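TIR domain-containing adapter molecule 1 (Homo sapiens, PDB 4BSX) acts as the Toll-like receptor adaptor TRIF, which induces interferon-beta, here as its helical N-terminal domain, similar in structure to IFIT proteins. Local coordinates at residues P12-I17 against R101-L106; Y28-L33 against L45-V50. The protein carries 2 engineered substitutions. All coordinates share one frame; numbering follows the deposited sequence.

Contact 1 of 2, residues P12-I17 against R101-L106; sequences PSAFDI and RLYHLL
Ser13 opens the contact with its CB, which lies 3.2 Å from the phenol oxygen OH of Tyr103, while its OG turns back to a weak hydrogen bond with the carbonyl of Gly8. One residue on, Ala14 meets two partners with its single methyl: CB is 3.9 Å from CE1 of Tyr103, approaching the ring obliquely, and 3.9 Å from CD1 of Leu106. A turn later Ile17 reaches across with its longer branch. Its CG1 sits beside the backbone N (chi1 -72°), and the chain runs on nearly extended to place CD1 3.7 Å from CE2 of Tyr103 and 4.1 Å from CD1 of Leu106. Segments 12-17 and 101-106 run nearly parallel, at 20°, with axes 10.7 Å apart at closest approach, a wide spacing bridged by the Tyr103 ring and the Leu106 side chain. A leucine in place of Tyr103 would probably leave Ala14 and Ile17 without the ring they pack against and deprive Ser10 N of its weak hydrogen-bond acceptor. Tyr103 thus has a double character: ring carbons in an apolar layer, hydroxyl weakly bonded to Ser10 N outside both segments; its approach to Ala14 N is badly angled, so van der Waals packing joins the segments.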
loop_
_atom_site.group_PDB
_atom_site.type_symbol
_atom_site.label_atom_id
_atom_site.label_comp_id
_atom_site.label_asym_id
_atom_site.label_seq_id
_atom_site.Cartn_x
_atom_site.Cartn_y
_atom_site.Cartn_z
ATOM N N PRO A 12 -8.256 -2.053 -3.776
ATOM C CA PRO A 12 -9.619 -1.940 -3.213
ATOM C C PRO A 12 -9.866 -2.876 -2.023
ATOM O O PRO A 12 -10.584 -2.516 -1.096
ATOM C CB PRO A 12 -10.544 -2.340 -4.395
ATOM C CG PRO A 12 -9.725 -2.190 -5.633
ATOM C CD PRO A 12 -8.269 -2.406 -5.219
ATOM N N SER A 13 -9.299 -4.075 -2.054
ATOM C CA SER A 13 -9.483 -5.002 -0.935
ATOM C C SER A 13 -8.761 -4.535 0.329
ATOM O O SER A 13 -9.249 -4.758 1.403
ATOM C CB SER A 13 -9.036 -6.421 -1.263
ATOM O OG SER A 13 -9.994 -7.062 -2.077
ATOM N N ALA A 14 -7.594 -3.911 0.177
ATOM C CA ALA A 14 -6.891 -3.337 1.306
ATOM C C ALA A 14 -7.741 -2.221 1.900
ATOM O O ALA A 14 -7.844 -2.100 3.114
ATOM C CB ALA A 14 -5.523 -2.800 0.893
ATOM N N PHE A 15 -8.353 -1.393 1.067
ATOM C CA PHE A 15 -9.268 -0.358 1.596
ATOM C C PHE A 15 -10.472 -1.013 2.385
ATOM O O PHE A 15 -10.968 -0.500 3.431
ATOM C CB PHE A 15 -9.778 0.515 0.450
ATOM C CG PHE A 15 -8.908 1.725 0.106
ATOM C CD1 PHE A 15 -8.859 2.835 0.937
ATOM C CD2 PHE A 15 -8.227 1.778 -1.099
ATOM C CE1 PHE A 15 -8.107 3.963 0.580
ATOM C CE2 PHE A 15 -7.461 2.903 -1.458
ATOM C CZ PHE A 15 -7.412 3.994 -0.622
ATOM N N ASP A 16 -10.945 -2.157 1.900
ATOM C CA ASP A 16 -12.057 -2.844 2.561
ATOM C C ASP A 16 -11.652 -3.390 3.921
ATOM O O ASP A 16 -12.424 -3.390 4.875
ATOM C CB ASP A 16 -12.617 -3.967 1.688
ATOM C CG ASP A 16 -13.417 -3.432 0.479
ATOM O OD1 ASP A 16 -14.037 -2.361 0.608
ATOM O OD2 ASP A 16 -13.406 -4.068 -0.592
ATOM N N ILE A 17 -10.431 -3.881 3.989
ATOM C CA ILE A 17 -9.869 -4.386 5.231
ATOM C C ILE A 17 -9.798 -3.296 6.297
ATOM O O ILE A 17 -10.152 -3.538 7.446
ATOM C CB ILE A 17 -8.515 -4.967 4.986
ATOM C CG1 ILE A 17 -8.679 -6.289 4.231
ATOM C CG2 ILE A 17 -7.809 -5.243 6.312
ATOM C CD1 ILE A 17 -7.410 -6.800 3.610
ATOM N N ARG A 101 3.497 -4.643 0.123
ATOM C CA ARG A 101 3.984 -3.895 1.250
ATOM C C ARG A 101 2.797 -3.507 2.208
ATOM O O ARG A 101 2.835 -3.706 3.439
ATOM C CB ARG A 101 4.728 -2.686 0.707
ATOM C CG ARG A 101 6.170 -3.014 0.319
ATOM C CD ARG A 101 6.982 -1.818 -0.218
ATOM N NE ARG A 101 8.366 -2.248 -0.472
ATOM C CZ ARG A 101 9.337 -1.461 -0.926
ATOM N NH1 ARG A 101 9.092 -0.182 -1.178
ATOM N NH2 ARG A 101 10.566 -1.956 -1.132
ATOM N N LEU A 102 1.737 -2.981 1.615
ATOM C CA LEU A 102 0.508 -2.730 2.306
ATOM C C LEU A 102 -0.016 -3.986 3.011
ATOM O O LEU A 102 -0.370 -3.941 4.179
ATOM C CB LEU A 102 -0.523 -2.171 1.343
ATOM C CG LEU A 102 -0.203 -0.782 0.775
ATOM C CD1 LEU A 102 -1.361 -0.369 -0.116
ATOM C CD2 LEU A 102 0.069 0.273 1.867
ATOM N N TYR A 103 -0.041 -5.117 2.327
ATOM C CA TYR A 103 -0.581 -6.302 2.955
ATOM C C TYR A 103 0.318 -6.805 4.042
ATOM O O TYR A 103 -0.153 -7.465 4.996
ATOM C CB TYR A 103 -0.885 -7.387 1.953
ATOM C CG TYR A 103 -2.327 -7.320 1.472
ATOM C CD1 TYR A 103 -2.717 -6.350 0.574
ATOM C CD2 TYR A 103 -3.287 -8.187 1.949
ATOM C CE1 TYR A 103 -3.989 -6.256 0.137
ATOM C CE2 TYR A 103 -4.598 -8.097 1.506
ATOM C CZ TYR A 103 -4.937 -7.126 0.597
ATOM O OH TYR A 103 -6.224 -6.998 0.123
ATOM N N HIS A 104 1.612 -6.498 3.931
ATOM C CA HIS A 104 2.489 -6.894 4.985
ATOM C C HIS A 104 2.108 -6.165 6.291
ATOM O O HIS A 104 1.994 -6.790 7.333
ATOM C CB HIS A 104 3.931 -6.611 4.628
ATOM C CG HIS A 104 4.835 -6.712 5.794
ATOM N ND1 HIS A 104 5.047 -7.902 6.459
ATOM C CD2 HIS A 104 5.548 -5.770 6.455
ATOM C CE1 HIS A 104 5.884 -7.694 7.461
ATOM N NE2 HIS A 104 6.200 -6.407 7.484
ATOM N N LEU A 105 1.929 -4.845 6.217
ATOM C CA LEU A 105 1.523 -4.048 7.373
ATOM C C LEU A 105 0.160 -4.513 7.880
ATOM O O LEU A 105 -0.025 -4.689 9.102
ATOM C CB LEU A 105 1.521 -2.531 7.064
ATOM C CG LEU A 105 2.869 -2.051 6.470
ATOM C CD1 LEU A 105 2.857 -0.581 5.945
ATOM C CD2 LEU A 105 3.966 -2.253 7.456
ATOM N N LEU A 106 -0.785 -4.744 6.970
ATOM C CA LEU A 106 -2.104 -5.182 7.405
ATOM C C LEU A 106 -2.045 -6.513 8.198
ATOM O O LEU A 106 -2.705 -6.657 9.243
ATOM C CB LEU A 106 -3.050 -5.291 6.229
ATOM C CG LEU A 106 -3.422 -3.984 5.532
ATOM C CD1 LEU A 106 -4.263 -4.302 4.306
ATOM C CD2 LEU A 106 -4.164 -3.056 6.465
#

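Contact 2 of 2, residues Y28-L33 against L45-V50; sequences YLKHKL and LLHAMV
This is a buried, mainly apolar helix-helix contact between two successive helices, 23-33 and 43-53, whose short segments run roughly antiparallel at 147° with axes 9.0 Å apart. Leu33 lies at its centre. Its CD1 presses against the branch point of Leu46, 3.6 Å from CG, while its CB packs 3.9 Å from CB of His47. Val50 spreads its two methyls over neighbouring residues of the other helix: CG1 comes 3.8 Å from CB of Lys30, and CG2 sits 3.9 Å from CB of Leu29. Val50 can offer both branches because chi1 of 162° sets CG1 opposite its backbone N and CG2 beside it. His47 contributes differently, bringing the edge of its ring to the Lys30 carbonyl: CE1 lies 3.5 Å from Lys30 O, a close in-plane approach of a ring carbon to the oxygen, not a hydrogen bond. Lys30 packs with the root of its side chain; the extended chain leads away and its NZ hydrogen-bonds OE1 of Gln56. Beyond the contact, Leu46 also packs on Leu18, and His47 touches Ser63 of helix 57-65. The pair forms a helical hairpin, the building unit of many all-helical folds, and is consistent with the similarity to IFIT proteins.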
loop_
_atom_site.group_PDB
_atom_site.type_symbol
_atom_site.label_atom_id
_atom_site.label_comp_id
_atom_site.label_asym_id
_atom_site.label_seq_id
_atom_site.Cartn_x
_atom_site.Cartn_y
_atom_site.Cartn_z
ATOM N N TYR A 28 -6.204 4.253 15.829
ATOM C CA TYR A 28 -4.956 3.613 16.209
ATOM C C TYR A 28 -3.934 3.650 15.078
ATOM O O TYR A 28 -2.822 4.105 15.286
ATOM C CB TYR A 28 -5.205 2.165 16.618
ATOM C CG TYR A 28 -3.926 1.394 16.864
ATOM C CD1 TYR A 28 -3.062 1.742 17.926
ATOM C CD2 TYR A 28 -3.551 0.326 16.028
ATOM C CE1 TYR A 28 -1.849 1.029 18.157
ATOM C CE2 TYR A 28 -2.329 -0.398 16.251
ATOM C CZ TYR A 28 -1.512 -0.037 17.307
ATOM O OH TYR A 28 -0.360 -0.751 17.502
ATOM N N LEU A 29 -4.317 3.223 13.860
ATOM C CA LEU A 29 -3.387 3.256 12.718
ATOM C C LEU A 29 -2.979 4.674 12.305
ATOM O O LEU A 29 -1.796 4.943 12.021
ATOM C CB LEU A 29 -3.940 2.475 11.544
ATOM C CG LEU A 29 -4.046 0.992 11.923
ATOM C CD1 LEU A 29 -4.720 0.127 10.848
ATOM C CD2 LEU A 29 -2.661 0.415 12.202
ATOM N N LYS A 30 -3.932 5.587 12.302
ATOM C CA LYS A 30 -3.625 6.981 11.994
ATOM C C LYS A 30 -2.549 7.528 12.974
ATOM O O LYS A 30 -1.612 8.228 12.568
ATOM C CB LYS A 30 -4.918 7.827 12.072
ATOM C CG LYS A 30 -4.675 9.330 12.218
ATOM C CD LYS A 30 -5.960 10.146 12.536
ATOM C CE LYS A 30 -5.609 11.654 12.650
ATOM N NZ LYS A 30 -6.784 12.527 12.859
ATOM N N HIS A 31 -2.707 7.247 14.265
ATOM C CA HIS A 31 -1.857 7.865 15.255
ATOM C C HIS A 31 -0.457 7.224 15.164
ATOM O O HIS A 31 0.566 7.911 15.269
ATOM C CB HIS A 31 -2.449 7.647 16.660
ATOM C CG HIS A 31 -3.775 8.324 16.899
ATOM N ND1 HIS A 31 -4.052 9.610 16.498
ATOM C CD2 HIS A 31 -4.887 7.870 17.518
ATOM C CE1 HIS A 31 -5.287 9.924 16.861
ATOM N NE2 HIS A 31 -5.812 8.883 17.467
ATOM N N LYS A 32 -0.456 5.904 14.976
ATOM C CA LYS A 32 0.743 5.064 14.899
ATOM C C LYS A 32 1.536 5.170 13.592
ATOM O O LYS A 32 2.751 5.181 13.608
ATOM C CB LYS A 32 0.332 3.601 15.066
ATOM C CG LYS A 32 1.458 2.630 15.035
ATOM C CD LYS A 32 0.927 1.241 15.350
ATOM C CE LYS A 32 2.018 0.191 15.273
ATOM N NZ LYS A 32 1.598 -1.164 15.712
ATOM N N LEU A 33 0.855 5.216 12.455
ATOM C CA LEU A 33 1.547 5.087 11.165
ATOM C C LEU A 33 2.269 6.376 10.811
ATOM O O LEU A 33 3.186 6.380 9.994
ATOM C CB LEU A 33 0.556 4.740 10.062
ATOM C CG LEU A 33 0.054 3.291 10.040
ATOM C CD1 LEU A 33 -0.860 3.048 8.850
ATOM C CD2 LEU A 33 1.261 2.339 9.960
ATOM N N LEU A 45 2.006 5.551 2.731
ATOM C CA LEU A 45 0.872 5.417 1.829
ATOM C C LEU A 45 -0.299 4.852 2.651
ATOM O O LEU A 45 -1.414 5.373 2.583
ATOM C CB LEU A 45 1.228 4.498 0.629
ATOM C CG LEU A 45 0.108 4.118 -0.361
ATOM C CD1 LEU A 45 -0.421 5.370 -1.022
ATOM C CD2 LEU A 45 0.542 3.086 -1.448
ATOM N N LEU A 46 -0.033 3.828 3.468
ATOM C CA LEU A 46 -1.067 3.279 4.344
ATOM C C LEU A 46 -1.618 4.315 5.344
ATOM O O LEU A 46 -2.802 4.282 5.706
ATOM C CB LEU A 46 -0.563 2.058 5.097
ATOM C CG LEU A 46 -1.657 1.244 5.829
ATOM C CD1 LEU A 46 -2.731 0.723 4.893
ATOM C CD2 LEU A 46 -1.054 0.071 6.577
ATOM N N HIS A 47 -0.783 5.233 5.780
ATOM C CA HIS A 47 -1.253 6.306 6.668
ATOM C C HIS A 47 -2.314 7.129 5.929
ATOM O O HIS A 47 -3.377 7.478 6.471
ATOM C CB HIS A 47 -0.047 7.164 7.092
ATOM C CG HIS A 47 -0.403 8.424 7.806
ATOM N ND1 HIS A 47 -0.907 8.439 9.091
ATOM C CD2 HIS A 47 -0.309 9.718 7.417
ATOM C CE1 HIS A 47 -1.161 9.687 9.441
ATOM N NE2 HIS A 47 -0.795 10.482 8.451
ATOM N N ALA A 48 -2.034 7.405 4.664
ATOM C CA ALA A 48 -2.926 8.251 3.847
ATOM C C ALA A 48 -4.259 7.554 3.559
ATOM O O ALA A 48 -5.331 8.182 3.579
ATOM C CB ALA A 48 -2.226 8.655 2.515
HETATM N N MSE A 49 -4.185 6.257 3.253
HETATM C CA MSE A 49 -5.384 5.428 2.977
HETATM C C MSE A 49 -6.240 5.330 4.234
HETATM O O MSE A 49 -7.489 5.375 4.175
HETATM C CB MSE A 49 -4.974 4.042 2.496
HETATM C CG MSE A 49 -4.339 4.048 1.082
HETATM SE SE MSE A 49 -3.395 2.355 0.649
HETATM C CE MSE A 49 -4.752 1.011 0.851
ATOM N N VAL A 50 -5.569 5.208 5.380
ATOM C CA VAL A 50 -6.257 5.216 6.702
ATOM C C VAL A 50 -7.040 6.493 6.886
ATOM O O VAL A 50 -8.186 6.457 7.230
ATOM C CB VAL A 50 -5.262 5.021 7.860
ATOM C CG1 VAL A 50 -5.887 5.475 9.209
ATOM C CG2 VAL A 50 -4.872 3.570 7.908
#

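The centres of the two contacts lie 11 Å apart in an all-helical domain. Both segments of contact 2 fall between the two segments of contact 1 in the sequence: helices 11-19, 23-33 and 43-53 come early, and helix 96-108 returns to pack beside the first of them. Helix 43-53 is the bridge, since it meets both helices of contact 1 directly. Met49 brings SE to 3.5 Å from CD1 of Leu102 and CG to 3.5 Å from CZ of Phe15, and Leu46 CD2 lies 3.7 Å from Leu105 CB. A local pairing of sequence neighbours and a long-range closure thus share one apolar core, tying the start of the domain to helix 96-108.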